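WipB (Legionella pneumophila, PDB 5NNY) acts as a translocated effector Ser/Thr phosphatase that targets the host lysosomal nutrient-sensing machinery, the present chain being its phosphatase domain. Local coordinates at residues 149-157 / 260-269. Residues are numbered along the deposited sequence; the frame is centred on the assembly and turned at random.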
ATOM      1  N   ALA A 149     -10.242  -7.647 -10.042  1.00 17.47           N
ATOM      2  CA  ALA A 149     -10.594  -7.969  -8.667  1.00 17.82           C
ATOM      3  C   ALA A 149     -12.033  -7.553  -8.434  1.00 25.38           C
ATOM      4  O   ALA A 149     -12.293  -6.533  -7.795  1.00 22.80           O
ATOM      5  CB  ALA A 149      -9.645  -7.271  -7.684  1.00 19.06           C
ATOM      6  N   LYS A 150     -12.974  -8.320  -8.981  1.00 21.83           N
ATOM      7  CA  LYS A 150     -14.354  -7.851  -9.043  1.00 26.64           C
ATOM      8  C   LYS A 150     -15.000  -7.779  -7.662  1.00 22.46           C
ATOM      9  O   LYS A 150     -15.676  -6.795  -7.341  1.00 27.23           O
ATOM     10  CB  LYS A 150     -15.163  -8.747  -9.977  1.00 29.86           C
ATOM     11  CG  LYS A 150     -16.522  -8.172 -10.327  1.00 41.13           C
ATOM     12  CD  LYS A 150     -17.198  -8.995 -11.410  1.00 43.03           C
ATOM     13  CE  LYS A 150     -17.348 -10.458 -10.993  1.00 47.78           C
ATOM     14  NZ  LYS A 150     -18.027 -10.593  -9.663  1.00 50.98           N
ATOM     15  N   ARG A 151     -14.787  -8.795  -6.818  1.00 22.39           N
ATOM     16  CA  ARG A 151     -15.455  -8.824  -5.516  1.00 24.15           C
ATOM     17  C   ARG A 151     -14.874  -7.770  -4.575  1.00 25.77           C
ATOM     18  O   ARG A 151     -15.614  -7.056  -3.890  1.00 25.66           O
ATOM     19  CB  ARG A 151     -15.373 -10.226  -4.888  1.00 36.61           C
ATOM     20  CG  ARG A 151     -15.798 -11.398  -5.792  1.00 43.91           C
ATOM     21  CD  ARG A 151     -16.818 -12.357  -5.148  1.00 49.94           C
ATOM     22  NE  ARG A 151     -16.297 -13.199  -4.058  1.00 54.33           N
ATOM     23  CZ  ARG A 151     -15.833 -14.443  -4.199  1.00 53.16           C
ATOM     24  NH1 ARG A 151     -15.411 -15.118  -3.131  1.00 49.28           N
ATOM     25  NH2 ARG A 151     -15.781 -15.015  -5.396  1.00 55.77           N
ATOM     26  N   LEU A 152     -13.544  -7.644  -4.537  1.00 19.93           N
ATOM     27  CA  LEU A 152     -12.945  -6.579  -3.740  1.00 16.64           C
ATOM     28  C   LEU A 152     -13.343  -5.198  -4.247  1.00 19.89           C
ATOM     29  O   LEU A 152     -13.519  -4.271  -3.451  1.00 25.13           O
ATOM     30  CB  LEU A 152     -11.427  -6.727  -3.731  1.00 17.14           C
ATOM     31  CG  LEU A 152     -10.968  -7.980  -2.987  1.00 15.56           C
ATOM     32  CD1 LEU A 152      -9.445  -8.060  -3.037  1.00 18.62           C
ATOM     33  CD2 LEU A 152     -11.485  -7.941  -1.531  1.00 21.04           C
ATOM     34  N   GLY A 153     -13.493  -5.038  -5.559  1.00 22.12           N
ATOM     35  CA  GLY A 153     -13.920  -3.761  -6.100  1.00 20.21           C
ATOM     36  C   GLY A 153     -15.329  -3.368  -5.709  1.00 24.91           C
ATOM     37  O   GLY A 153     -15.688  -2.190  -5.831  1.00 27.09           O
ATOM     38  N   ASN A 154     -16.137  -4.334  -5.260  1.00 22.84           N
ATOM     39  CA  ASN A 154     -17.491  -4.056  -4.798  1.00 24.40           C
ATOM     40  C   ASN A 154     -17.520  -3.323  -3.463  1.00 26.23           C
ATOM     41  O   ASN A 154     -18.575  -2.796  -3.088  1.00 25.96           O
ATOM     42  CB  ASN A 154     -18.290  -5.351  -4.629  1.00 28.64           C
ATOM     43  CG  ASN A 154     -18.700  -5.974  -5.937  1.00 33.61           C
ATOM     44  OD1 ASN A 154     -18.725  -5.316  -6.980  1.00 33.71           O
ATOM     45  ND2 ASN A 154     -19.045  -7.262  -5.889  1.00 29.13           N
ATOM     46  N   ILE A 155     -16.421  -3.307  -2.709  1.00 20.94           N
ATOM     47  CA  ILE A 155     -16.461  -2.773  -1.346  1.00 22.69           C
ATOM     48  C   ILE A 155     -15.629  -1.530  -1.177  1.00 24.90           C
ATOM     49  O   ILE A 155     -15.493  -1.038  -0.048  1.00 29.20           O
ATOM     50  CB  ILE A 155     -16.047  -3.827  -0.302  1.00 25.72           C
ATOM     51  CG1 ILE A 155     -14.594  -4.255  -0.513  1.00 27.89           C
ATOM     52  CG2 ILE A 155     -16.999  -5.003  -0.365  1.00 26.60           C
ATOM     53  CD1 ILE A 155     -14.133  -5.347   0.419  1.00 35.84           C
ATOM     54  N   GLN A 156     -15.030  -1.022  -2.248  1.00 24.30           N
ATOM     55  CA  GLN A 156     -14.237   0.188  -2.128  1.00 27.31           C
ATOM     56  C   GLN A 156     -14.122   0.803  -3.510  1.00 24.49           C
ATOM     57  O   GLN A 156     -14.233   0.115  -4.528  1.00 32.38           O
ATOM     58  CB  GLN A 156     -12.858  -0.105  -1.527  1.00 32.66           C
ATOM     59  CG  GLN A 156     -12.059  -1.104  -2.353  1.00 34.83           C
ATOM     60  CD  GLN A 156     -10.913  -1.732  -1.573  1.00 38.14           C
ATOM     61  OE1 GLN A 156     -10.812  -1.585  -0.353  1.00 41.01           O
ATOM     62  NE2 GLN A 156     -10.045  -2.439  -2.280  1.00 24.55           N
ATOM     63  N   HIS A 157     -13.910   2.105  -3.533  1.00 32.92           N
ATOM     64  CA  HIS A 157     -13.729   2.809  -4.785  1.00 36.49           C
ATOM     65  C   HIS A 157     -12.242   2.855  -5.089  1.00 38.89           C
ATOM     66  O   HIS A 157     -11.426   3.166  -4.216  1.00 48.70           O
ATOM     67  CB  HIS A 157     -14.357   4.198  -4.729  1.00 35.59           C
ATOM     68  CG  HIS A 157     -15.845   4.171  -4.893  1.00 51.36           C
ATOM     69  ND1 HIS A 157     -16.668   5.199  -4.483  1.00 52.70           N
ATOM     70  CD2 HIS A 157     -16.661   3.223  -5.420  1.00 49.35           C
ATOM     71  CE1 HIS A 157     -17.925   4.886  -4.751  1.00 53.73           C
ATOM     72  NE2 HIS A 157     -17.947   3.695  -5.323  1.00 51.92           N
ATOM     73  N   TYR A 260      -7.409 -14.734   3.483  1.00 19.92           N
ATOM     74  CA  TYR A 260      -8.741 -14.195   3.740  1.00 21.04           C
ATOM     75  C   TYR A 260      -9.686 -14.816   2.718  1.00 17.89           C
ATOM     76  O   TYR A 260      -9.259 -15.309   1.669  1.00 22.61           O
ATOM     77  CB  TYR A 260      -8.771 -12.659   3.624  1.00 18.99           C
ATOM     78  CG  TYR A 260      -8.345 -12.189   2.234  1.00 21.94           C
ATOM     79  CD1 TYR A 260      -9.267 -12.120   1.193  1.00 22.04           C
ATOM     80  CD2 TYR A 260      -7.018 -11.821   1.964  1.00 20.49           C
ATOM     81  CE1 TYR A 260      -8.900 -11.708  -0.088  1.00 22.59           C
ATOM     82  CE2 TYR A 260      -6.640 -11.395   0.682  1.00 20.24           C
ATOM     83  CZ  TYR A 260      -7.582 -11.350  -0.334  1.00 22.25           C
ATOM     84  OH  TYR A 260      -7.224 -10.934  -1.602  1.00 25.40           O
ATOM     85  N   THR A 261     -10.982 -14.736   2.996  1.00 17.20           N
ATOM     86  CA  THR A 261     -11.980 -15.027   1.972  1.00 22.30           C
ATOM     87  C   THR A 261     -12.804 -13.769   1.733  1.00 19.79           C
ATOM     88  O   THR A 261     -12.797 -12.840   2.541  1.00 19.46           O
ATOM     89  CB  THR A 261     -12.864 -16.215   2.374  1.00 26.40           C
ATOM     90  OG1 THR A 261     -13.567 -15.898   3.570  1.00 23.64           O
ATOM     91  CG2 THR A 261     -12.017 -17.449   2.621  1.00 25.98           C
ATOM     92  N   HIS A 262     -13.495 -13.721   0.592  1.00 21.48           N
ATOM     93  CA  HIS A 262     -14.165 -12.475   0.239  1.00 23.61           C
ATOM     94  C   HIS A 262     -15.334 -12.167   1.173  1.00 20.75           C
ATOM     95  O   HIS A 262     -15.668 -10.998   1.377  1.00 17.41           O
ATOM     96  CB  HIS A 262     -14.604 -12.504  -1.226  1.00 19.22           C
ATOM     97  CG  HIS A 262     -13.453 -12.424  -2.188  1.00 26.71           C
ATOM     98  ND1 HIS A 262     -13.144 -13.430  -3.081  1.00 29.33           N
ATOM     99  CD2 HIS A 262     -12.518 -11.463  -2.375  1.00 26.19           C
ATOM    100  CE1 HIS A 262     -12.083 -13.082  -3.790  1.00 27.60           C
ATOM    101  NE2 HIS A 262     -11.680 -11.895  -3.377  1.00 23.10           N
ATOM    102  N   ASP A 263     -15.952 -13.185   1.768  1.00 19.85           N
ATOM    103  CA  ASP A 263     -17.017 -12.905   2.731  1.00 22.04           C
ATOM    104  C   ASP A 263     -16.472 -12.135   3.935  1.00 23.22           C
ATOM    105  O   ASP A 263     -17.166 -11.292   4.522  1.00 20.54           O
ATOM    106  CB  ASP A 263     -17.701 -14.209   3.161  1.00 22.02           C
ATOM    107  CG  ASP A 263     -16.749 -15.193   3.825  1.00 24.57           C
ATOM    108  OD1 ASP A 263     -16.000 -15.899   3.109  1.00 27.16           O
ATOM    109  OD2 ASP A 263     -16.749 -15.269   5.080  1.00 19.94           O
ATOM    110  N   MET A 264     -15.228 -12.423   4.322  1.00 17.53           N
ATOM    111  CA  MET A 264     -14.600 -11.666   5.407  1.00 18.51           C
ATOM    112  C   MET A 264     -14.469 -10.197   5.041  1.00 21.06           C
ATOM    113  O   MET A 264     -14.591  -9.317   5.897  1.00 19.79           O
ATOM    114  CB  MET A 264     -13.224 -12.239   5.732  1.00 17.72           C
ATOM    115  CG  MET A 264     -13.198 -13.654   6.226  1.00 19.35           C
ATOM    116  SD  MET A 264     -11.471 -14.126   6.328  1.00 22.72           S
ATOM    117  CE  MET A 264     -11.544 -15.902   6.494  1.00 22.24           C
ATOM    118  N   MET A 265     -14.204  -9.911   3.773  1.00 19.17           N
ATOM    119  CA  MET A 265     -13.978  -8.524   3.375  1.00 21.39           C
ATOM    120  C   MET A 265     -15.294  -7.762   3.247  1.00 14.62           C
ATOM    121  O   MET A 265     -15.360  -6.562   3.550  1.00 20.07           O
ATOM    122  CB  MET A 265     -13.175  -8.487   2.061  1.00 18.70           C
ATOM    123  CG  MET A 265     -11.848  -9.227   2.176  1.00 20.41           C
ATOM    124  SD  MET A 265     -10.841  -8.588   3.536  1.00 23.43           S
ATOM    125  CE  MET A 265      -9.992  -7.239   2.715  1.00 44.84           C
ATOM    126  N   TYR A 266     -16.360  -8.431   2.811  1.00 17.79           N
ATOM    127  CA  TYR A 266     -17.663  -7.766   2.816  1.00 17.99           C
ATOM    128  C   TYR A 266     -18.076  -7.417   4.243  1.00 22.03           C
ATOM    129  O   TYR A 266     -18.535  -6.304   4.523  1.00 19.05           O
ATOM    130  CB  TYR A 266     -18.736  -8.650   2.180  1.00 18.57           C
ATOM    131  CG  TYR A 266     -18.667  -8.755   0.668  1.00 18.46           C
ATOM    132  CD1 TYR A 266     -19.062  -7.684  -0.133  1.00 21.81           C
ATOM    133  CD2 TYR A 266     -18.253  -9.933   0.045  1.00 21.06           C
ATOM    134  CE1 TYR A 266     -19.019  -7.767  -1.514  1.00 22.70           C
ATOM    135  CE2 TYR A 266     -18.213 -10.029  -1.361  1.00 24.72           C
ATOM    136  CZ  TYR A 266     -18.593  -8.936  -2.122  1.00 29.66           C
ATOM    137  OH  TYR A 266     -18.561  -8.999  -3.500  1.00 26.41           O
ATOM    138  N   ARG A 267     -17.940  -8.372   5.155  1.00 16.99           N
ATOM    139  CA  ARG A 267     -18.314  -8.101   6.540  1.00 16.77           C
ATOM    140  C   ARG A 267     -17.351  -7.102   7.165  1.00 17.12           C
ATOM    141  O   ARG A 267     -17.748  -6.289   8.007  1.00 18.97           O
ATOM    142  CB  ARG A 267     -18.351  -9.401   7.345  1.00 20.17           C
ATOM    143  CG  ARG A 267     -19.570 -10.275   7.018  1.00 17.51           C
ATOM    144  CD  ARG A 267     -19.576 -11.563   7.820  1.00 19.38           C
ATOM    145  NE  ARG A 267     -18.605 -12.537   7.332  1.00 20.82           N
ATOM    146  CZ  ARG A 267     -17.535 -12.952   8.006  1.00 17.31           C
ATOM    147  NH1 ARG A 267     -16.729 -13.853   7.464  1.00 21.21           N
ATOM    148  NH2 ARG A 267     -17.272 -12.479   9.216  1.00 21.93           N
ATOM    149  N   GLY A 268     -16.080  -7.154   6.759  1.00 19.59           N
ATOM    150  CA  GLY A 268     -15.139  -6.134   7.194  1.00 21.22           C
ATOM    151  C   GLY A 268     -15.574  -4.751   6.754  1.00 18.56           C
ATOM    152  O   GLY A 268     -15.648  -3.820   7.555  1.00 21.34           O
ATOM    153  N   TYR A 269     -15.891  -4.606   5.475  1.00 19.53           N
ATOM    154  CA  TYR A 269     -16.367  -3.316   4.996  1.00 14.31           C
ATOM    155  C   TYR A 269     -17.608  -2.881   5.765  1.00 19.10           C
ATOM    156  O   TYR A 269     -17.735  -1.708   6.142  1.00 22.17           O
ATOM    157  CB  TYR A 269     -16.671  -3.374   3.492  1.00 14.30           C
ATOM    158  CG  TYR A 269     -17.523  -2.215   3.068  1.00 20.10           C
ATOM    159  CD1 TYR A 269     -16.999  -0.935   3.032  1.00 24.27           C
ATOM    160  CD2 TYR A 269     -18.880  -2.394   2.740  1.00 24.30           C
ATOM    161  CE1 TYR A 269     -17.789   0.142   2.674  1.00 20.91           C
ATOM    162  CE2 TYR A 269     -19.668  -1.319   2.389  1.00 21.98           C
ATOM    163  CZ  TYR A 269     -19.117  -0.060   2.352  1.00 22.37           C
ATOM    164  OH  TYR A 269     -19.878   1.026   2.001  1.00 21.81           O
TER
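The short helical turn 150-153 and the loop after it run beside the first two turns of helix 262-270, with Arg151 level with His262 (CA to CA 6.9 Å) and Ile155 level with Tyr269 (CA to CA 6.4 Å). Ile155 buries the most surface here. Its CG1 lies between the backbone N and the carbonyl carbon (chi1 63°). This carries CD1 to Met265 CB (3.7 Å), while CG2 presses on Tyr266 CD1 (3.4 Å). Ile155 CB also meets Tyr269 CB, and Trp286 of helix 280-286 touches Ile155, Met265 and Tyr269.

Tyr266 reaches across to Asn154. Asn154 ND2 donates to Tyr266 OH (3.0 Å) in a nearly straight bond, 166° at the hydrogen, with the acceptor close to the amide plane. Arg151 covers His262 in a different way. Its CB sits over one face of the imidazole, 4.1 Å from the ring centroid, a CH-pi contact. The side chain then bends at chi2 and chi3, and NH1 comes in near the imidazole plane beside His262 ND1. But ND1 lies over the guanidinium face, the planes being 73° apart, so no N-H points at it and no hydrogen bond forms. Leu152 CD2 packs at the ring edge near His262 CD2 and lies 3.9 Å from Met265 CG.

Glu135 OE2 of helix 128-138 is hydrogen-bonded to both His262 NE2 and Tyr260 OH, which would hold the imidazole's rotation. Across the two segments, apolar and CH-pi packing is joined by one hydrogen bond, Asn154 to Tyr266, and the contact ties the 150-153 turn to helix 262-270 within the phosphatase domain. The nearby Glu135 carboxylate would probably favour a proton on His262 NE2.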